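Local structure of VipE (Legionella pneumophila subsp. pneumophila str. Philadelphia 1, 4QN8) at residues K58-I69 and S101-F110. The protein is an effector of Legionella pneumophila, probably delivered into the host cell, whose molecular activity is not established; this all-helical chain is its N-terminal part. Residues are numbered along the deposited sequence; the frame is centred on the assembly and turned at random.
Sequences KMDAIKDFVLTI and SSLEKAFLAF. With BME (beta-mercaptoethanol), chain D.
Val-66 plugs into helix 103-114 as a knob into a hole lined by Leu-103, Ala-106, Phe-107 and Phe-110, at the heart of an all-helical domain. The axes of the short segments 58-69 and 103-110 cross at -48° and approach to 9.5 Å, and Ala-106 CB is touched by both Ile-62 and Val-66. From CB, which points at the other helix, the valine splits into two methyls with separate jobs. CG1, anti to the backbone N (chi1 174°), slides past Phe-110 and lies 3.6 Å from its CB, close also to the start of the ring. CG2 meets three residues: it rests 3.7 Å from Ala-106 CB, with Leu-103 CD1 and the CD1–CE1 side of Phe-107 also in contact. One turn earlier, Ile-62 CG2 sits 3.6 Å from Ala-106 CB, while its CG1–CD1 arm, straight at chi2 -179°, puts CD1 against Ser-101 O and Ser-102 N. Phe-65 CD2 meets Leu-103 CD1 obliquely. Outside the pair, helix 135-154 reaches Val-66 through Phe-153, and helix 75-88 packs on Phe-107.

No hydrogen bond crosses between the segments; Ser-101, Ser-102 and Lys-58 supply the polar groups where 101-102 meets the start of helix 58-69. Ser-102 is the N-cap of helix 103-114, its OG accepting from Lys-105 N at 3.1 Å. Lys-58 runs extended past Ser-101, and its NZ is hydrogen-bonded to Pro-35 O. A beta-mercaptoethanol, probably from the crystallisation liquor, shares a 2.6 Å hydrogen bond through O1 with Ser-101 OG. The selenomethionine Met-59 curls back through chi2 and chi3, pressing its CE tightly against Ser-101 CB at 3.5 Å.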
ATOM      1  N   LYS A  58      11.431  -4.596  -0.802  1.00 23.82           N
ATOM      2  CA  LYS A  58      10.614  -3.558  -0.179  1.00 23.95           C
ATOM      3  C   LYS A  58       9.124  -3.824  -0.365  1.00 21.48           C
ATOM      4  O   LYS A  58       8.357  -3.767   0.603  1.00 21.46           O
ATOM      5  CB  LYS A  58      10.998  -2.171  -0.698  1.00 26.03           C
ATOM      6  CG  LYS A  58      10.177  -1.040  -0.098  1.00 25.05           C
ATOM      7  CD  LYS A  58      10.740   0.306  -0.535  1.00 25.36           C
ATOM      8  CE  LYS A  58       9.864   1.453  -0.047  1.00 26.90           C
ATOM      9  NZ  LYS A  58      10.627   2.736  -0.183  1.00 31.22           N
HETATM   10  N   MSE A  59       8.699  -4.133  -1.592  1.00 17.88           N
HETATM   11  CA  MSE A  59       7.298  -4.495  -1.793  1.00 16.94           C
HETATM   12  C   MSE A  59       6.886  -5.746  -1.022  1.00 17.69           C
HETATM   13  O   MSE A  59       5.771  -5.793  -0.497  1.00 19.66           O
HETATM   14  CB  MSE A  59       6.912  -4.627  -3.266  1.00 22.01           C
HETATM   15  CG  MSE A  59       5.445  -5.057  -3.420  1.00 22.57           C
HETATM   16 SE   MSE A  59       4.214  -3.800  -2.527  0.38 37.29          SE
HETATM   17  CE  MSE A  59       4.832  -2.399  -3.683  1.00 14.09           C
ATOM     18  N   ASP A  60       7.765  -6.745  -0.926  1.00 21.83           N
ATOM     19  CA  ASP A  60       7.440  -7.928  -0.122  1.00 19.71           C
ATOM     20  C   ASP A  60       7.053  -7.505   1.296  1.00 16.24           C
ATOM     21  O   ASP A  60       6.109  -8.040   1.879  1.00 15.43           O
ATOM     22  CB  ASP A  60       8.638  -8.877  -0.025  1.00 17.70           C
ATOM     23  CG  ASP A  60       8.912  -9.642  -1.317  1.00 22.56           C
ATOM     24  OD1 ASP A  60       7.989  -9.786  -2.154  1.00 24.20           O
ATOM     25  OD2 ASP A  60      10.071 -10.108  -1.477  1.00 21.33           O
ATOM     26  N   ALA A  61       7.800  -6.557   1.852  1.00 17.83           N
ATOM     27  CA  ALA A  61       7.584  -6.146   3.240  1.00 20.00           C
ATOM     28  C   ALA A  61       6.278  -5.377   3.402  1.00 20.85           C
ATOM     29  O   ALA A  61       5.535  -5.579   4.372  1.00 19.49           O
ATOM     30  CB  ALA A  61       8.747  -5.311   3.723  1.00 18.15           C
ATOM     31  N   ILE A  62       6.006  -4.474   2.465  1.00 18.22           N
ATOM     32  CA  ILE A  62       4.756  -3.715   2.497  1.00 18.12           C
ATOM     33  C   ILE A  62       3.552  -4.648   2.315  1.00 15.59           C
ATOM     34  O   ILE A  62       2.541  -4.525   3.018  1.00 18.13           O
ATOM     35  CB  ILE A  62       4.742  -2.599   1.418  1.00 22.07           C
ATOM     36  CG1 ILE A  62       5.966  -1.682   1.578  1.00 21.23           C
ATOM     37  CG2 ILE A  62       3.435  -1.813   1.483  1.00 21.53           C
ATOM     38  CD1 ILE A  62       6.028  -0.526   0.580  1.00 23.97           C
ATOM     39  N   LYS A  63       3.660  -5.587   1.374  1.00 18.25           N
ATOM     40  CA  LYS A  63       2.600  -6.560   1.140  1.00 17.23           C
ATOM     41  C   LYS A  63       2.309  -7.325   2.419  1.00 20.64           C
ATOM     42  O   LYS A  63       1.148  -7.539   2.783  1.00 19.45           O
ATOM     43  CB  LYS A  63       3.028  -7.562   0.054  1.00 20.14           C
ATOM     44  CG  LYS A  63       2.888  -7.089  -1.393  1.00 25.12           C
ATOM     45  CD  LYS A  63       3.380  -8.222  -2.294  1.00 25.02           C
ATOM     46  CE  LYS A  63       3.331  -7.909  -3.764  1.00 30.99           C
ATOM     47  NZ  LYS A  63       4.000  -9.030  -4.487  1.00 28.71           N
ATOM     48  N   ASP A  64       3.371  -7.740   3.101  1.00 18.91           N
ATOM     49  CA  ASP A  64       3.215  -8.553   4.306  1.00 19.95           C
ATOM     50  C   ASP A  64       2.449  -7.762   5.365  1.00 17.89           C
ATOM     51  O   ASP A  64       1.565  -8.301   6.043  1.00 19.57           O
ATOM     52  CB  ASP A  64       4.587  -9.016   4.812  1.00 21.30           C
ATOM     53  CG  ASP A  64       4.490 -10.068   5.906  1.00 25.28           C
ATOM     54  OD1 ASP A  64       4.041 -11.202   5.617  1.00 26.01           O
ATOM     55  OD2 ASP A  64       4.871  -9.763   7.055  1.00 21.89           O
ATOM     56  N   PHE A  65       2.778  -6.478   5.491  1.00 19.10           N
ATOM     57  CA  PHE A  65       2.107  -5.600   6.462  1.00 17.71           C
ATOM     58  C   PHE A  65       0.625  -5.450   6.145  1.00 18.04           C
ATOM     59  O   PHE A  65      -0.223  -5.600   7.027  1.00 19.27           O
ATOM     60  CB  PHE A  65       2.773  -4.225   6.471  1.00 17.58           C
ATOM     61  CG  PHE A  65       2.147  -3.241   7.422  1.00 16.62           C
ATOM     62  CD1 PHE A  65       2.546  -3.190   8.747  1.00 17.69           C
ATOM     63  CD2 PHE A  65       1.192  -2.336   6.970  1.00 17.76           C
ATOM     64  CE1 PHE A  65       1.987  -2.254   9.627  1.00 21.80           C
ATOM     65  CE2 PHE A  65       0.619  -1.416   7.837  1.00 22.07           C
ATOM     66  CZ  PHE A  65       1.022  -1.377   9.170  1.00 15.91           C
ATOM     67  N   VAL A  66       0.304  -5.166   4.888  1.00 17.83           N
ATOM     68  CA  VAL A  66      -1.092  -5.014   4.499  1.00 15.91           C
ATOM     69  C   VAL A  66      -1.827  -6.346   4.632  1.00 20.87           C
ATOM     70  O   VAL A  66      -2.967  -6.392   5.099  1.00 21.11           O
ATOM     71  CB  VAL A  66      -1.203  -4.450   3.075  1.00 18.62           C
ATOM     72  CG1 VAL A  66      -2.664  -4.423   2.616  1.00 18.26           C
ATOM     73  CG2 VAL A  66      -0.589  -3.049   3.044  1.00 17.00           C
ATOM     74  N   LEU A  67      -1.155  -7.440   4.276  1.00 15.94           N
ATOM     75  CA  LEU A  67      -1.759  -8.780   4.382  1.00 19.50           C
ATOM     76  C   LEU A  67      -2.164  -9.096   5.820  1.00 23.43           C
ATOM     77  O   LEU A  67      -3.071  -9.906   6.078  1.00 24.86           O
ATOM     78  CB  LEU A  67      -0.760  -9.836   3.901  1.00 22.35           C
ATOM     79  CG  LEU A  67      -1.237 -11.264   3.666  1.00 33.20           C
ATOM     80  CD1 LEU A  67      -2.280 -11.271   2.557  1.00 31.51           C
ATOM     81  CD2 LEU A  67      -0.060 -12.135   3.278  1.00 35.96           C
ATOM     82  N   THR A  68      -1.495  -8.434   6.755  1.00 21.15           N
ATOM     83  CA  THR A  68      -1.682  -8.667   8.182  1.00 17.84           C
ATOM     84  C   THR A  68      -2.726  -7.735   8.799  1.00 21.93           C
ATOM     85  O   THR A  68      -3.591  -8.178   9.567  1.00 25.06           O
ATOM     86  CB  THR A  68      -0.318  -8.523   8.936  1.00 22.63           C
ATOM     87  OG1 THR A  68       0.639  -9.420   8.356  1.00 25.17           O
ATOM     88  CG2 THR A  68      -0.466  -8.845  10.413  1.00 21.90           C
ATOM     89  N   ILE A  69      -2.652  -6.447   8.467  1.00 17.12           N
ATOM     90  CA  ILE A  69      -3.592  -5.473   9.018  1.00 19.01           C
ATOM     91  C   ILE A  69      -4.919  -5.412   8.245  1.00 22.15           C
ATOM     92  O   ILE A  69      -5.996  -5.219   8.834  1.00 24.91           O
ATOM     93  CB  ILE A  69      -2.949  -4.056   9.128  1.00 23.92           C
ATOM     94  CG1 ILE A  69      -3.842  -3.099   9.923  1.00 24.52           C
ATOM     95  CG2 ILE A  69      -2.683  -3.457   7.762  1.00 18.95           C
ATOM     96  CD1 ILE A  69      -3.936  -3.429  11.392  1.00 32.91           C
ATOM     97  N   SER A 101       7.508   1.404  -4.625  1.00 23.49           N
ATOM     98  CA  SER A 101       6.836   0.489  -3.707  1.00 21.70           C
ATOM     99  C   SER A 101       6.390   1.304  -2.519  1.00 22.54           C
ATOM    100  O   SER A 101       7.222   1.875  -1.814  1.00 22.36           O
ATOM    101  CB  SER A 101       7.784  -0.621  -3.245  1.00 23.44           C
ATOM    102  OG  SER A 101       8.357  -1.304  -4.356  1.00 28.54           O
ATOM    103  N   SER A 102       5.083   1.368  -2.285  1.00 22.03           N
ATOM    104  CA  SER A 102       4.544   2.256  -1.265  1.00 19.00           C
ATOM    105  C   SER A 102       3.327   1.687  -0.561  1.00 14.13           C
ATOM    106  O   SER A 102       2.609   0.849  -1.111  1.00 14.59           O
ATOM    107  CB  SER A 102       4.149   3.589  -1.884  1.00 22.75           C
ATOM    108  OG  SER A 102       2.979   3.421  -2.658  1.00 21.19           O
ATOM    109  N   LEU A 103       3.078   2.183   0.646  1.00 14.54           N
ATOM    110  CA  LEU A 103       1.941   1.703   1.428  1.00 18.79           C
ATOM    111  C   LEU A 103       0.612   2.081   0.783  1.00 19.36           C
ATOM    112  O   LEU A 103      -0.355   1.302   0.819  1.00 21.67           O
ATOM    113  CB  LEU A 103       2.007   2.252   2.852  1.00 22.38           C
ATOM    114  CG  LEU A 103       0.958   1.682   3.805  1.00 16.22           C
ATOM    115  CD1 LEU A 103       1.118   0.149   4.007  1.00 12.42           C
ATOM    116  CD2 LEU A 103       1.049   2.388   5.150  1.00 23.04           C
ATOM    117  N   GLU A 104       0.558   3.274   0.197  1.00 17.49           N
ATOM    118  CA  GLU A 104      -0.668   3.714  -0.454  1.00 18.23           C
ATOM    119  C   GLU A 104      -0.996   2.844  -1.666  1.00 17.70           C
ATOM    120  O   GLU A 104      -2.164   2.546  -1.901  1.00 20.50           O
ATOM    121  CB  GLU A 104      -0.641   5.208  -0.801  1.00 19.20           C
ATOM    122  CG  GLU A 104       0.363   5.613  -1.883  1.00 18.11           C
ATOM    123  CD  GLU A 104       1.703   6.066  -1.310  1.00 22.44           C
ATOM    124  OE1 GLU A 104       2.034   5.684  -0.153  1.00 20.82           O
ATOM    125  OE2 GLU A 104       2.426   6.799  -2.020  1.00 23.94           O
ATOM    126  N   LYS A 105       0.023   2.427  -2.420  1.00 19.81           N
ATOM    127  CA  LYS A 105      -0.201   1.514  -3.542  1.00 11.21           C
ATOM    128  C   LYS A 105      -0.710   0.161  -3.036  1.00 17.12           C
ATOM    129  O   LYS A 105      -1.644  -0.430  -3.608  1.00 17.48           O
ATOM    130  CB  LYS A 105       1.063   1.321  -4.393  1.00 13.43           C
ATOM    131  CG  LYS A 105       0.884   0.217  -5.439  1.00 18.72           C
ATOM    132  CD  LYS A 105       1.815   0.376  -6.633  1.00 20.88           C
ATOM    133  CE  LYS A 105       3.246   0.019  -6.281  1.00 17.54           C
ATOM    134  NZ  LYS A 105       4.148   0.269  -7.466  1.00 17.83           N
ATOM    135  N   ALA A 106      -0.129  -0.324  -1.949  1.00 15.78           N
ATOM    136  CA  ALA A 106      -0.549  -1.626  -1.434  1.00 13.33           C
ATOM    137  C   ALA A 106      -1.956  -1.622  -0.842  1.00 16.23           C
ATOM    138  O   ALA A 106      -2.711  -2.572  -1.037  1.00 15.43           O
ATOM    139  CB  ALA A 106       0.447  -2.178  -0.438  1.00 12.06           C
ATOM    140  N   PHE A 107      -2.309  -0.569  -0.111  1.00 14.96           N
ATOM    141  CA  PHE A 107      -3.659  -0.456   0.429  1.00 18.96           C
ATOM    142  C   PHE A 107      -4.683  -0.384  -0.702  1.00 15.64           C
ATOM    143  O   PHE A 107      -5.739  -1.032  -0.634  1.00 15.08           O
ATOM    144  CB  PHE A 107      -3.773   0.777   1.326  1.00 16.45           C
ATOM    145  CG  PHE A 107      -3.772   0.458   2.790  1.00 16.65           C
ATOM    146  CD1 PHE A 107      -2.636  -0.037   3.409  1.00 18.03           C
ATOM    147  CD2 PHE A 107      -4.910   0.658   3.543  1.00 17.99           C
ATOM    148  CE1 PHE A 107      -2.638  -0.339   4.756  1.00 20.41           C
ATOM    149  CE2 PHE A 107      -4.920   0.361   4.898  1.00 23.77           C
ATOM    150  CZ  PHE A 107      -3.777  -0.147   5.500  1.00 21.12           C
ATOM    151  N   LEU A 108      -4.382   0.393  -1.736  1.00 15.02           N
ATOM    152  CA  LEU A 108      -5.292   0.494  -2.884  1.00 16.85           C
ATOM    153  C   LEU A 108      -5.458  -0.864  -3.562  1.00 18.08           C
ATOM    154  O   LEU A 108      -6.575  -1.273  -3.892  1.00 16.05           O
ATOM    155  CB  LEU A 108      -4.795   1.544  -3.894  1.00 17.70           C
ATOM    156  CG  LEU A 108      -5.564   1.735  -5.210  1.00 15.05           C
ATOM    157  CD1 LEU A 108      -7.018   2.097  -4.955  1.00 16.41           C
ATOM    158  CD2 LEU A 108      -4.908   2.850  -6.025  1.00 13.87           C
ATOM    159  N   ALA A 109      -4.341  -1.561  -3.771  1.00 15.05           N
ATOM    160  CA  ALA A 109      -4.371  -2.901  -4.366  1.00 18.55           C
ATOM    161  C   ALA A 109      -5.172  -3.895  -3.527  1.00 17.91           C
ATOM    162  O   ALA A 109      -5.853  -4.765  -4.067  1.00 15.38           O
ATOM    163  CB  ALA A 109      -2.960  -3.421  -4.585  1.00 19.26           C
ATOM    164  N   PHE A 110      -5.079  -3.781  -2.211  1.00 15.31           N
ATOM    165  CA  PHE A 110      -5.787  -4.701  -1.334  1.00 14.08           C
ATOM    166  C   PHE A 110      -7.277  -4.430  -1.430  1.00 14.05           C
ATOM    167  O   PHE A 110      -8.100  -5.356  -1.482  1.00 14.91           O
ATOM    168  CB  PHE A 110      -5.301  -4.510   0.097  1.00 14.61           C
ATOM    169  CG  PHE A 110      -5.913  -5.456   1.078  1.00 14.00           C
ATOM    170  CD1 PHE A 110      -5.361  -6.714   1.282  1.00 16.45           C
ATOM    171  CD2 PHE A 110      -7.034  -5.088   1.802  1.00 13.34           C
ATOM    172  CE1 PHE A 110      -5.918  -7.590   2.204  1.00 16.13           C
ATOM    173  CE2 PHE A 110      -7.596  -5.957   2.734  1.00 17.06           C
ATOM    174  CZ  PHE A 110      -7.036  -7.211   2.933  1.00 16.78           C
TER
HETATM  175  C1  BME D 201      10.645   0.862  -5.062  1.00 40.45           C
HETATM  176  C2  BME D 201      10.817   1.634  -3.766  1.00 38.91           C
HETATM  177  O1  BME D 201      10.762  -0.520  -4.811  1.00 37.14           O
HETATM  178  S2  BME D 201      10.738   3.415  -4.024  1.00 63.05           S